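Side-chain contact in halocarboxylic acid dehalogenase DehI (Pseudomonas putida, PDB 3BJX), which probably hydrolyses the carbon-halogen bond of 2-haloacids: residues F278-Q281 against R282-A285. Sequence-based numbering, arbitrary orientation.
Sequences FMYQ and RFIA
A chi1 of -172° sets the F278 ring beside its own carbonyl carbon, while the chain of R282 is bent at chi2 and turns back. The guanidinium of R282 therefore comes down flat on one face of the F278 ring, one turn earlier. The two planes are 21° apart, and R282 CZ sits 3.7 Å from the ring centroid, a cation-pi stack. R282 NH1 lies over the ring and also gives a weak hydrogen bond to F278 O, 3.4 Å away. With an alanine in place of F278, the guanidinium is likely to lose the face it rests on and become freer to swing. The Q281 amide runs alongside R282, turned nearly at right angles to the guanidinium, with its OE1 hydrogen-bonded to S140 on helix 112-143. The F278-R282 pair is an i to i+4 contact within the long helix 267-299 of the all-helical DehI fold. F278 packs on M279 of the second subunit, and R282 on F278 of that subunit. On another side of the helix, Y280 turns its edge to the face of F283, with ring centroids 5.2 Å apart and planes at 62°. Y280 OH is hydrogen-bonded to H199 NE2, and the F283 ring meets H198 and H199. A sulfate ion, probably from the crystallisation liquor, comes within about 3 Å of the F283 side chain (nearest atoms). F283 N is hydrogen-bonded to M279 O at 3.0 Å.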
ATOM      1  N   PHE A 278      -0.708   0.591   5.763  1.00 12.98           N
ATOM      2  CA  PHE A 278       0.213   0.148   4.720  1.00 15.76           C
ATOM      3  C   PHE A 278       0.371   1.206   3.636  1.00 17.49           C
ATOM      4  O   PHE A 278       1.465   1.694   3.392  1.00 18.12           O
ATOM      5  CB  PHE A 278      -0.316  -1.121   4.080  1.00 14.70           C
ATOM      6  CG  PHE A 278       0.637  -1.761   3.122  1.00 14.59           C
ATOM      7  CD1 PHE A 278       1.546  -2.714   3.573  1.00 13.32           C
ATOM      8  CD2 PHE A 278       0.622  -1.426   1.763  1.00 14.36           C
ATOM      9  CE1 PHE A 278       2.415  -3.308   2.699  1.00 13.46           C
ATOM     10  CE2 PHE A 278       1.493  -2.034   0.871  1.00 13.76           C
ATOM     11  CZ  PHE A 278       2.390  -2.980   1.346  1.00 13.94           C
HETATM   12  N   MSE A 279      -0.737   1.553   2.996  1.00 19.00           N
HETATM   13  CA  MSE A 279      -0.755   2.597   1.981  1.00 22.83           C
HETATM   14  C   MSE A 279      -0.132   3.937   2.398  1.00 18.04           C
HETATM   15  O   MSE A 279       0.547   4.580   1.605  1.00 17.39           O
HETATM   16  CB  MSE A 279      -2.198   2.831   1.552  1.00 24.84           C
HETATM   17  CG  MSE A 279      -2.334   3.781   0.406  1.00 28.32           C
HETATM   18 SE   MSE A 279      -4.124   3.712  -0.302  1.00 34.32          SE
HETATM   19  CE  MSE A 279      -5.123   4.552   1.200  1.00 30.70           C
ATOM     20  N   TYR A 280      -0.404   4.381   3.621  1.00 17.48           N
ATOM     21  CA  TYR A 280       0.107   5.679   4.057  1.00 16.54           C
ATOM     22  C   TYR A 280       1.607   5.692   4.404  1.00 14.96           C
ATOM     23  O   TYR A 280       2.234   6.726   4.294  1.00 14.25           O
ATOM     24  CB  TYR A 280      -0.773   6.357   5.133  1.00 16.75           C
ATOM     25  CG  TYR A 280      -1.915   7.157   4.541  1.00 16.26           C
ATOM     26  CD1 TYR A 280      -1.688   8.388   3.906  1.00 15.61           C
ATOM     27  CD2 TYR A 280      -3.224   6.676   4.595  1.00 16.09           C
ATOM     28  CE1 TYR A 280      -2.744   9.107   3.339  1.00 15.43           C
ATOM     29  CE2 TYR A 280      -4.281   7.391   4.045  1.00 15.69           C
ATOM     30  CZ  TYR A 280      -4.034   8.592   3.420  1.00 16.50           C
ATOM     31  OH  TYR A 280      -5.103   9.284   2.893  1.00 17.60           O
ATOM     32  N   GLN A 281       2.189   4.551   4.779  1.00 14.11           N
ATOM     33  CA  GLN A 281       3.667   4.447   4.841  1.00 11.88           C
ATOM     34  C   GLN A 281       4.309   4.908   3.528  1.00 12.43           C
ATOM     35  O   GLN A 281       5.222   5.729   3.531  1.00 13.01           O
ATOM     36  CB  GLN A 281       4.120   3.023   5.161  1.00  9.91           C
ATOM     37  CG  GLN A 281       3.624   2.463   6.477  1.00  7.97           C
ATOM     38  CD  GLN A 281       4.160   1.087   6.755  1.00  7.80           C
ATOM     39  OE1 GLN A 281       3.480   0.073   6.551  1.00 10.05           O
ATOM     40  NE2 GLN A 281       5.375   1.030   7.231  1.00  6.22           N
ATOM     41  N   ARG A 282       3.799   4.389   2.408  1.00 12.80           N
ATOM     42  CA  ARG A 282       4.359   4.670   1.083  1.00 13.24           C
ATOM     43  C   ARG A 282       3.970   6.055   0.591  1.00 13.37           C
ATOM     44  O   ARG A 282       4.756   6.715  -0.090  1.00 14.58           O
ATOM     45  CB  ARG A 282       3.904   3.617   0.060  1.00 12.20           C
ATOM     46  CG  ARG A 282       4.610   2.296   0.131  1.00 10.67           C
ATOM     47  CD  ARG A 282       4.095   1.409   1.251  1.00 11.02           C
ATOM     48  NE  ARG A 282       4.841   0.158   1.296  1.00  9.69           N
ATOM     49  CZ  ARG A 282       4.817  -0.695   2.310  1.00  9.44           C
ATOM     50  NH1 ARG A 282       4.027  -0.470   3.358  1.00  8.37           N
ATOM     51  NH2 ARG A 282       5.555  -1.800   2.251  1.00  8.71           N
ATOM     52  N   PHE A 283       2.763   6.487   0.946  1.00 13.62           N
ATOM     53  CA  PHE A 283       2.226   7.772   0.515  1.00 13.15           C
ATOM     54  C   PHE A 283       3.046   8.901   1.102  1.00 12.86           C
ATOM     55  O   PHE A 283       3.520   9.788   0.357  1.00 10.54           O
ATOM     56  CB  PHE A 283       0.736   7.886   0.877  1.00 12.85           C
ATOM     57  CG  PHE A 283       0.093   9.208   0.481  1.00 12.55           C
ATOM     58  CD1 PHE A 283      -0.692   9.297  -0.659  1.00 12.42           C
ATOM     59  CD2 PHE A 283       0.266  10.350   1.255  1.00 13.45           C
ATOM     60  CE1 PHE A 283      -1.289  10.488  -1.034  1.00 11.64           C
ATOM     61  CE2 PHE A 283      -0.330  11.561   0.894  1.00 12.58           C
ATOM     62  CZ  PHE A 283      -1.104  11.624  -0.256  1.00 12.14           C
ATOM     63  N   ILE A 284       3.224   8.855   2.432  1.00 14.45           N
ATOM     64  CA  ILE A 284       4.019   9.842   3.172  1.00 12.95           C
ATOM     65  C   ILE A 284       5.468   9.828   2.710  1.00 13.38           C
ATOM     66  O   ILE A 284       6.036  10.891   2.438  1.00 14.42           O
ATOM     67  CB  ILE A 284       4.037   9.609   4.693  1.00 13.81           C
ATOM     68  CG1 ILE A 284       2.638   9.340   5.258  1.00 14.10           C
ATOM     69  CG2 ILE A 284       4.745  10.804   5.398  1.00 13.96           C
ATOM     70  CD1 ILE A 284       1.797  10.528   5.456  1.00 15.22           C
ATOM     71  N   ALA A 285       6.086   8.647   2.656  1.00 13.31           N
ATOM     72  CA  ALA A 285       7.432   8.530   2.047  1.00 13.24           C
ATOM     73  C   ALA A 285       7.483   9.255   0.694  1.00 14.60           C
ATOM     74  O   ALA A 285       8.350  10.111   0.491  1.00 18.35           O
ATOM     75  CB  ALA A 285       7.885   7.085   1.910  1.00  8.98           C
TER